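Local atomic coordinates of hydrolase, putative (PDB entry 2B30), a protein that probably acts as a metal-dependent phosphatase of the haloacid dehalogenase superfamily, Cof-like subfamily IIB, and binds calcium in the crystal. Residues N98-L111 against H223-Y236. Sequence-based numbering, arbitrary orientation.
Sequences NGTIVYDQIGYTLL and HDKYTGINYLLKHY
Val-102, Leu-110 and Leu-111 lie over Gly-228, Tyr-231 and Leu-232, a worked example of a helix laid on the face of a mixed sheet, near its outermost strand 109-112. The axes of strand 101-103 and helix 225-235 pass 8.5 Å apart, inclined by 24°. A classic beta bulge makes both Leu-110 and Leu-111 face Val-102, and each leucine reaches the helix. CD1 of Leu-111 meets the hydroxyl end of Tyr-231, the two side chains crossing at about a right angle; that hydroxyl is hydrogen-bonded to Lys-234 NZ of the second subunit. CD1 of Leu-110 lies 3.9 Å from CD2 of Leu-232. Val-102 sends CG1, trans to its own N (chi1 -178°), to Leu-232, and CG2 to the backbone of Gly-228. CD2 of Leu-110 makes a CH-pi contact over the His-235 face, 4.2 Å from the ring centroid.

Backbone meets backbone where Gly-99 and Gly-228 bring their CA atoms within 4.1 Å, and CA of Gly-99 points a C-H at O of Asp-224 (3.3 Å). Water joins the segments here too: one molecule donates to O of both Asn-98 and His-223, and another links O of Gly-99 with ND1 of His-223 and OG1 of Thr-227.

At the far end, Gln-105 N donates to OH of Tyr-236 (2.9 Å, 157°), approaching at the ring edge. Asp-104 OD1 receives Tyr-108 N from above the carboxylate plane, holding the turn together, while OD2 comes 3.3 Å from NE2 of His-235.

Beside the glycine contact, Lys-225 runs to the metal site, its NZ salt-bridged to Asp-252 and hydrogen-bonded to Cys-67 O, near calcium ligand Asp-33. The chemistry thus sets an apolar middle between two polar ends, one bridged by water, the other by Tyr-236.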
ATOM      1  N   ASN A  98     -13.721  -1.273   0.588  1.00 32.24           N
ATOM      2  CA  ASN A  98     -12.308  -1.464   0.318  1.00 32.99           C
ATOM      3  C   ASN A  98     -11.460  -0.222   0.542  1.00 32.52           C
ATOM      4  O   ASN A  98     -10.479   0.020  -0.170  1.00 32.23           O
ATOM      5  CB  ASN A  98     -12.112  -2.066  -1.084  1.00 33.24           C
ATOM      6  CG  ASN A  98     -12.519  -3.526  -1.132  1.00 32.19           C
ATOM      7  OD1 ASN A  98     -12.638  -4.165  -0.079  1.00 28.05           O
ATOM      8  ND2 ASN A  98     -12.722  -4.065  -2.337  1.00 27.66           N
ATOM      9  N   GLY A  99     -11.835   0.552   1.556  1.00 30.33           N
ATOM     10  CA  GLY A  99     -11.022   1.677   1.985  1.00 30.23           C
ATOM     11  C   GLY A  99     -11.376   3.014   1.386  1.00 29.83           C
ATOM     12  O   GLY A  99     -10.717   4.011   1.697  1.00 27.09           O
ATOM     13  N   THR A 100     -12.422   3.044   0.560  1.00 29.82           N
ATOM     14  CA  THR A 100     -12.872   4.277  -0.077  1.00 31.43           C
ATOM     15  C   THR A 100     -13.906   5.032   0.782  1.00 32.45           C
ATOM     16  O   THR A 100     -14.176   6.217   0.543  1.00 33.89           O
ATOM     17  CB  THR A 100     -13.427   4.003  -1.491  1.00 30.90           C
ATOM     18  OG1 THR A 100     -14.469   3.028  -1.422  1.00 34.29           O
ATOM     19  CG2 THR A 100     -12.337   3.471  -2.390  1.00 30.48           C
ATOM     20  N   ILE A 101     -14.470   4.364   1.786  1.00 31.49           N
ATOM     21  CA  ILE A 101     -15.314   5.049   2.769  1.00 33.98           C
ATOM     22  C   ILE A 101     -14.854   4.704   4.183  1.00 34.30           C
ATOM     23  O   ILE A 101     -14.746   3.532   4.529  1.00 35.65           O
ATOM     24  CB  ILE A 101     -16.824   4.716   2.608  1.00 32.25           C
ATOM     25  CG1 ILE A 101     -17.326   5.207   1.261  1.00 34.46           C
ATOM     26  CG2 ILE A 101     -17.660   5.388   3.717  1.00 30.70           C
ATOM     27  CD1 ILE A 101     -18.738   4.758   0.932  1.00 36.65           C
ATOM     28  N   VAL A 102     -14.610   5.732   4.995  1.00 35.45           N
ATOM     29  CA  VAL A 102     -14.100   5.544   6.356  1.00 35.53           C
ATOM     30  C   VAL A 102     -14.843   6.430   7.353  1.00 34.48           C
ATOM     31  O   VAL A 102     -14.975   7.634   7.129  1.00 36.19           O
ATOM     32  CB  VAL A 102     -12.596   5.876   6.434  1.00 35.24           C
ATOM     33  CG1 VAL A 102     -12.066   5.620   7.836  1.00 37.20           C
ATOM     34  CG2 VAL A 102     -11.817   5.072   5.415  1.00 34.34           C
ATOM     35  N   TYR A 103     -15.320   5.832   8.443  1.00 32.40           N
ATOM     36  CA  TYR A 103     -16.003   6.566   9.508  1.00 32.98           C
ATOM     37  C   TYR A 103     -15.210   6.500  10.801  1.00 32.56           C
ATOM     38  O   TYR A 103     -14.675   5.439  11.152  1.00 32.26           O
ATOM     39  CB  TYR A 103     -17.388   5.989   9.760  1.00 33.28           C
ATOM     40  CG  TYR A 103     -18.314   6.110   8.581  1.00 35.03           C
ATOM     41  CD1 TYR A 103     -18.763   7.346   8.146  1.00 37.29           C
ATOM     42  CD2 TYR A 103     -18.752   4.984   7.905  1.00 39.10           C
ATOM     43  CE1 TYR A 103     -19.616   7.453   7.056  1.00 37.64           C
ATOM     44  CE2 TYR A 103     -19.608   5.083   6.816  1.00 38.82           C
ATOM     45  CZ  TYR A 103     -20.032   6.311   6.405  1.00 35.72           C
ATOM     46  OH  TYR A 103     -20.864   6.394   5.334  1.00 37.73           O
ATOM     47  N   ASP A 104     -15.126   7.621  11.513  1.00 31.40           N
ATOM     48  CA  ASP A 104     -14.518   7.595  12.848  1.00 32.74           C
ATOM     49  C   ASP A 104     -15.553   7.089  13.851  1.00 33.91           C
ATOM     50  O   ASP A 104     -16.706   6.830  13.481  1.00 32.91           O
ATOM     51  CB  ASP A 104     -13.870   8.944  13.253  1.00 31.64           C
ATOM     52  CG  ASP A 104     -14.878  10.062  13.563  1.00 30.66           C
ATOM     53  OD1 ASP A 104     -16.114   9.914  13.445  1.00 30.78           O
ATOM     54  OD2 ASP A 104     -14.394  11.140  13.930  1.00 28.03           O
ATOM     55  N   GLN A 105     -15.136   6.930  15.103  1.00 34.97           N
ATOM     56  CA  GLN A 105     -15.998   6.358  16.140  1.00 37.45           C
ATOM     57  C   GLN A 105     -17.334   7.113  16.300  1.00 38.91           C
ATOM     58  O   GLN A 105     -18.362   6.517  16.627  1.00 39.91           O
ATOM     59  CB  GLN A 105     -15.233   6.351  17.459  1.00 37.83           C
ATOM     60  CG  GLN A 105     -15.914   5.661  18.605  1.00 36.16           C
ATOM     61  CD  GLN A 105     -14.914   5.292  19.657  1.00 35.95           C
ATOM     62  OE1 GLN A 105     -14.093   6.116  20.061  1.00 37.89           O
ATOM     63  NE2 GLN A 105     -14.950   4.040  20.094  1.00 35.63           N
ATOM     64  N   ILE A 106     -17.306   8.418  16.049  1.00 38.28           N
ATOM     65  CA  ILE A 106     -18.473   9.285  16.201  1.00 39.32           C
ATOM     66  C   ILE A 106     -19.349   9.337  14.930  1.00 39.33           C
ATOM     67  O   ILE A 106     -20.484   9.822  14.978  1.00 40.74           O
ATOM     68  CB  ILE A 106     -18.003  10.719  16.585  1.00 39.92           C
ATOM     69  CG1 ILE A 106     -17.181  10.681  17.879  1.00 42.03           C
ATOM     70  CG2 ILE A 106     -19.156  11.638  16.764  1.00 42.21           C
ATOM     71  CD1 ILE A 106     -17.854   9.955  19.039  1.00 42.67           C
ATOM     72  N   GLY A 107     -18.834   8.842  13.804  1.00 36.70           N
ATOM     73  CA  GLY A 107     -19.571   8.868  12.541  1.00 34.79           C
ATOM     74  C   GLY A 107     -19.183   9.979  11.574  1.00 34.35           C
ATOM     75  O   GLY A 107     -19.933  10.264  10.653  1.00 32.65           O
ATOM     76  N   TYR A 108     -18.022  10.606  11.762  1.00 32.54           N
ATOM     77  CA  TYR A 108     -17.533  11.579  10.781  1.00 32.38           C
ATOM     78  C   TYR A 108     -16.927  10.874   9.564  1.00 32.06           C
ATOM     79  O   TYR A 108     -16.216   9.878   9.691  1.00 30.08           O
ATOM     80  CB  TYR A 108     -16.506  12.527  11.393  1.00 31.32           C
ATOM     81  CG  TYR A 108     -15.990  13.607  10.452  1.00 29.92           C
ATOM     82  CD1 TYR A 108     -16.657  14.829  10.318  1.00 27.16           C
ATOM     83  CD2 TYR A 108     -14.805  13.423   9.732  1.00 28.77           C
ATOM     84  CE1 TYR A 108     -16.166  15.842   9.468  1.00 28.07           C
ATOM     85  CE2 TYR A 108     -14.305  14.418   8.884  1.00 28.63           C
ATOM     86  CZ  TYR A 108     -14.990  15.630   8.751  1.00 31.45           C
ATOM     87  OH  TYR A 108     -14.492  16.615   7.902  1.00 28.30           O
ATOM     88  N   THR A 109     -17.235  11.411   8.385  1.00 32.39           N
ATOM     89  CA  THR A 109     -16.746  10.886   7.125  1.00 31.25           C
ATOM     90  C   THR A 109     -15.303  11.332   6.938  1.00 32.11           C
ATOM     91  O   THR A 109     -15.025  12.487   6.570  1.00 34.17           O
ATOM     92  CB  THR A 109     -17.593  11.379   5.940  1.00 29.14           C
ATOM     93  OG1 THR A 109     -18.932  10.908   6.079  1.00 29.46           O
ATOM     94  CG2 THR A 109     -17.040  10.855   4.636  1.00 31.72           C
ATOM     95  N   LEU A 110     -14.389  10.415   7.217  1.00 31.94           N
ATOM     96  CA  LEU A 110     -12.972  10.674   7.033  1.00 33.07           C
ATOM     97  C   LEU A 110     -12.610  10.565   5.559  1.00 32.30           C
ATOM     98  O   LEU A 110     -11.670  11.187   5.100  1.00 33.63           O
ATOM     99  CB  LEU A 110     -12.127   9.709   7.881  1.00 32.77           C
ATOM    100  CG  LEU A 110     -12.159   9.909   9.404  1.00 32.00           C
ATOM    101  CD1 LEU A 110     -11.384   8.811  10.155  1.00 31.23           C
ATOM    102  CD2 LEU A 110     -11.588  11.250   9.737  1.00 32.56           C
ATOM    103  N   LEU A 111     -13.377   9.793   4.809  1.00 33.98           N
ATOM    104  CA  LEU A 111     -13.042   9.527   3.424  1.00 33.05           C
ATOM    105  C   LEU A 111     -14.236   8.950   2.705  1.00 32.88           C
ATOM    106  O   LEU A 111     -14.851   7.987   3.176  1.00 30.03           O
ATOM    107  CB  LEU A 111     -11.889   8.523   3.354  1.00 32.70           C
ATOM    108  CG  LEU A 111     -11.202   8.413   1.993  1.00 32.92           C
ATOM    109  CD1 LEU A 111     -10.394   9.675   1.649  1.00 28.04           C
ATOM    110  CD2 LEU A 111     -10.302   7.179   1.987  1.00 34.31           C
ATOM    111  N   HIS A 223      -6.460   2.738  -3.732  1.00 34.16           N
ATOM    112  CA  HIS A 223      -7.131   2.516  -2.446  1.00 34.82           C
ATOM    113  C   HIS A 223      -7.317   1.038  -2.143  1.00 34.67           C
ATOM    114  O   HIS A 223      -7.643   0.242  -3.019  1.00 34.10           O
ATOM    115  CB  HIS A 223      -8.505   3.206  -2.415  1.00 36.18           C
ATOM    116  CG  HIS A 223      -8.424   4.697  -2.483  1.00 34.10           C
ATOM    117  ND1 HIS A 223      -8.099   5.469  -1.392  1.00 34.07           N
ATOM    118  CD2 HIS A 223      -8.587   5.552  -3.519  1.00 32.46           C
ATOM    119  CE1 HIS A 223      -8.071   6.741  -1.752  1.00 34.28           C
ATOM    120  NE2 HIS A 223      -8.366   6.818  -3.035  1.00 33.82           N
ATOM    121  N   ASP A 224      -7.100   0.679  -0.888  1.00 35.57           N
ATOM    122  CA  ASP A 224      -7.508  -0.623  -0.382  1.00 37.44           C
ATOM    123  C   ASP A 224      -7.831  -0.490   1.117  1.00 35.84           C
ATOM    124  O   ASP A 224      -7.879   0.627   1.645  1.00 34.23           O
ATOM    125  CB  ASP A 224      -6.429  -1.666  -0.645  1.00 37.82           C
ATOM    126  CG  ASP A 224      -5.225  -1.463   0.217  1.00 43.81           C
ATOM    127  OD1 ASP A 224      -4.557  -0.418   0.046  1.00 48.51           O
ATOM    128  OD2 ASP A 224      -4.956  -2.336   1.077  1.00 46.05           O
ATOM    129  N   LYS A 225      -8.082  -1.612   1.786  1.00 34.48           N
ATOM    130  CA  LYS A 225      -8.370  -1.594   3.218  1.00 33.82           C
ATOM    131  C   LYS A 225      -7.235  -0.935   3.997  1.00 32.61           C
ATOM    132  O   LYS A 225      -7.489  -0.119   4.882  1.00 34.55           O
ATOM    133  CB  LYS A 225      -8.640  -3.007   3.750  1.00 34.17           C
ATOM    134  CG  LYS A 225      -9.983  -3.600   3.309  1.00 35.13           C
ATOM    135  CD  LYS A 225     -10.254  -4.944   3.991  1.00 35.43           C
ATOM    136  CE  LYS A 225     -11.294  -5.769   3.237  1.00 33.92           C
ATOM    137  NZ  LYS A 225     -11.805  -6.914   4.045  1.00 29.81           N
ATOM    138  N   TYR A 226      -5.991  -1.256   3.646  1.00 31.31           N
ATOM    139  CA  TYR A 226      -4.819  -0.703   4.345  1.00 31.87           C
ATOM    140  C   TYR A 226      -4.732   0.841   4.312  1.00 30.28           C
ATOM    141  O   TYR A 226      -4.481   1.466   5.346  1.00 28.63           O
ATOM    142  CB  TYR A 226      -3.517  -1.323   3.806  1.00 33.00           C
ATOM    143  CG  TYR A 226      -2.260  -0.854   4.534  1.00 34.12           C
ATOM    144  CD1 TYR A 226      -2.097  -1.092   5.892  1.00 34.13           C
ATOM    145  CD2 TYR A 226      -1.224  -0.187   3.851  1.00 36.11           C
ATOM    146  CE1 TYR A 226      -0.949  -0.667   6.566  1.00 37.07           C
ATOM    147  CE2 TYR A 226      -0.061   0.239   4.519  1.00 32.68           C
ATOM    148  CZ  TYR A 226       0.060   0.000   5.874  1.00 33.54           C
ATOM    149  OH  TYR A 226       1.176   0.407   6.554  1.00 31.00           O
ATOM    150  N   THR A 227      -4.933   1.447   3.141  1.00 28.11           N
ATOM    151  CA  THR A 227      -4.820   2.907   3.013  1.00 25.96           C
ATOM    152  C   THR A 227      -5.950   3.601   3.728  1.00 26.43           C
ATOM    153  O   THR A 227      -5.757   4.697   4.256  1.00 27.70           O
ATOM    154  CB  THR A 227      -4.864   3.388   1.570  1.00 24.01           C
ATOM    155  OG1 THR A 227      -6.121   3.027   0.969  1.00 26.49           O
ATOM    156  CG2 THR A 227      -3.718   2.823   0.793  1.00 21.94           C
ATOM    157  N   GLY A 228      -7.126   2.973   3.716  1.00 26.16           N
ATOM    158  CA  GLY A 228      -8.284   3.459   4.476  1.00 26.30           C
ATOM    159  C   GLY A 228      -8.044   3.359   5.972  1.00 27.40           C
ATOM    160  O   GLY A 228      -8.271   4.323   6.701  1.00 25.65           O
ATOM    161  N   ILE A 229      -7.574   2.191   6.420  1.00 27.39           N
ATOM    162  CA  ILE A 229      -7.197   1.973   7.823  1.00 29.64           C
ATOM    163  C   ILE A 229      -6.244   3.041   8.359  1.00 30.27           C
ATOM    164  O   ILE A 229      -6.315   3.385   9.536  1.00 27.98           O
ATOM    165  CB  ILE A 229      -6.517   0.580   8.016  1.00 32.50           C
ATOM    166  CG1 ILE A 229      -7.568  -0.532   8.132  1.00 31.52           C
ATOM    167  CG2 ILE A 229      -5.601   0.554   9.259  1.00 32.74           C
ATOM    168  CD1 ILE A 229      -7.024  -1.920   7.821  1.00 30.08           C
ATOM    169  N   ASN A 230      -5.345   3.541   7.507  1.00 32.73           N
ATOM    170  CA  ASN A 230      -4.352   4.529   7.931  1.00 34.62           C
ATOM    171  C   ASN A 230      -4.981   5.846   8.381  1.00 35.18           C
ATOM    172  O   ASN A 230      -4.419   6.543   9.228  1.00 33.89           O
ATOM    173  CB  ASN A 230      -3.295   4.766   6.844  1.00 35.97           C
ATOM    174  CG  ASN A 230      -2.222   3.643   6.788  1.00 45.21           C
ATOM    175  OD1 ASN A 230      -2.189   2.744   7.649  1.00 48.10           O
ATOM    176  ND2 ASN A 230      -1.340   3.701   5.767  1.00 44.60           N
ATOM    177  N   TYR A 231      -6.151   6.179   7.837  1.00 35.92           N
ATOM    178  CA  TYR A 231      -6.904   7.338   8.330  1.00 36.80           C
ATOM    179  C   TYR A 231      -7.248   7.186   9.801  1.00 36.47           C
ATOM    180  O   TYR A 231      -7.156   8.162  10.557  1.00 37.36           O
ATOM    181  CB  TYR A 231      -8.181   7.594   7.511  1.00 37.49           C
ATOM    182  CG  TYR A 231      -7.883   8.319   6.224  1.00 37.85           C
ATOM    183  CD1 TYR A 231      -8.100   9.686   6.101  1.00 33.79           C
ATOM    184  CD2 TYR A 231      -7.340   7.636   5.143  1.00 37.41           C
ATOM    185  CE1 TYR A 231      -7.795  10.344   4.936  1.00 35.15           C
ATOM    186  CE2 TYR A 231      -7.040   8.283   3.979  1.00 39.07           C
ATOM    187  CZ  TYR A 231      -7.264   9.637   3.876  1.00 38.47           C
ATOM    188  OH  TYR A 231      -6.954  10.256   2.687  1.00 41.00           O
ATOM    189  N   LEU A 232      -7.635   5.970  10.204  1.00 35.81           N
ATOM    190  CA  LEU A 232      -7.974   5.677  11.606  1.00 33.99           C
ATOM    191  C   LEU A 232      -6.740   5.689  12.500  1.00 33.84           C
ATOM    192  O   LEU A 232      -6.789   6.160  13.636  1.00 35.09           O
ATOM    193  CB  LEU A 232      -8.680   4.331  11.728  1.00 33.20           C
ATOM    194  CG  LEU A 232     -10.102   4.255  11.173  1.00 33.48           C
ATOM    195  CD1 LEU A 232     -10.680   2.858  11.418  1.00 32.79           C
ATOM    196  CD2 LEU A 232     -10.990   5.327  11.794  1.00 33.42           C
ATOM    197  N   LEU A 233      -5.629   5.189  11.978  1.00 33.70           N
ATOM    198  CA  LEU A 233      -4.370   5.221  12.723  1.00 34.44           C
ATOM    199  C   LEU A 233      -3.934   6.662  12.993  1.00 33.86           C
ATOM    200  O   LEU A 233      -3.522   6.989  14.104  1.00 30.66           O
ATOM    201  CB  LEU A 233      -3.271   4.471  11.964  1.00 33.91           C
ATOM    202  CG  LEU A 233      -3.588   3.036  11.534  1.00 34.37           C
ATOM    203  CD1 LEU A 233      -2.342   2.384  10.981  1.00 34.87           C
ATOM    204  CD2 LEU A 233      -4.174   2.210  12.666  1.00 33.94           C
ATOM    205  N   LYS A 234      -4.031   7.506  11.968  1.00 35.03           N
ATOM    206  CA  LYS A 234      -3.649   8.909  12.071  1.00 37.73           C
ATOM    207  C   LYS A 234      -4.617   9.677  12.961  1.00 37.29           C
ATOM    208  O   LYS A 234      -4.192  10.454  13.817  1.00 36.22           O
ATOM    209  CB  LYS A 234      -3.575   9.557  10.683  1.00 38.91           C
ATOM    210  CG  LYS A 234      -2.331   9.163   9.894  1.00 43.89           C
ATOM    211  CD  LYS A 234      -1.130  10.029  10.265  1.00 49.72           C
ATOM    212  CE  LYS A 234      -1.131  11.337   9.477  1.00 54.25           C
ATOM    213  NZ  LYS A 234      -0.113  12.319   9.953  1.00 54.32           N
ATOM    214  N   HIS A 235      -5.914   9.445  12.763  1.00 37.07           N
ATOM    215  CA  HIS A 235      -6.947  10.161  13.511  1.00 37.65           C
ATOM    216  C   HIS A 235      -6.831   9.911  15.024  1.00 36.46           C
ATOM    217  O   HIS A 235      -7.049  10.827  15.821  1.00 35.94           O
ATOM    218  CB  HIS A 235      -8.343   9.777  13.001  1.00 38.14           C
ATOM    219  CG  HIS A 235      -9.439  10.689  13.470  1.00 40.67           C
ATOM    220  ND1 HIS A 235      -9.593  11.975  12.999  1.00 44.39           N
ATOM    221  CD2 HIS A 235     -10.448  10.490  14.354  1.00 41.84           C
ATOM    222  CE1 HIS A 235     -10.638  12.535  13.583  1.00 45.44           C
ATOM    223  NE2 HIS A 235     -11.174  11.655  14.409  1.00 43.74           N
ATOM    224  N   TYR A 236      -6.475   8.684  15.400  1.00 32.83           N
ATOM    225  CA  TYR A 236      -6.410   8.291  16.795  1.00 32.03           C
ATOM    226  C   TYR A 236      -4.986   8.024  17.252  1.00 30.73           C
ATOM    227  O   TYR A 236      -4.779   7.459  18.308  1.00 27.13           O
ATOM    228  CB  TYR A 236      -7.256   7.033  17.021  1.00 31.86           C
ATOM    229  CG  TYR A 236      -8.725   7.268  16.860  1.00 31.64           C
ATOM    230  CD1 TYR A 236      -9.435   7.993  17.816  1.00 32.24           C
ATOM    231  CD2 TYR A 236      -9.419   6.770  15.764  1.00 30.37           C
ATOM    232  CE1 TYR A 236     -10.797   8.215  17.680  1.00 29.05           C
ATOM    233  CE2 TYR A 236     -10.791   6.988  15.624  1.00 29.58           C
ATOM    234  CZ  TYR A 236     -11.463   7.707  16.584  1.00 29.00           C
ATOM    235  OH  TYR A 236     -12.801   7.934  16.449  1.00 33.94           O
TER
HETATM  236  O   HOH W   1     -10.240  -0.248  -2.852  1.00 39.81           O
HETATM  237  O   HOH W   2      -7.962   5.010   1.308  1.00 26.80           O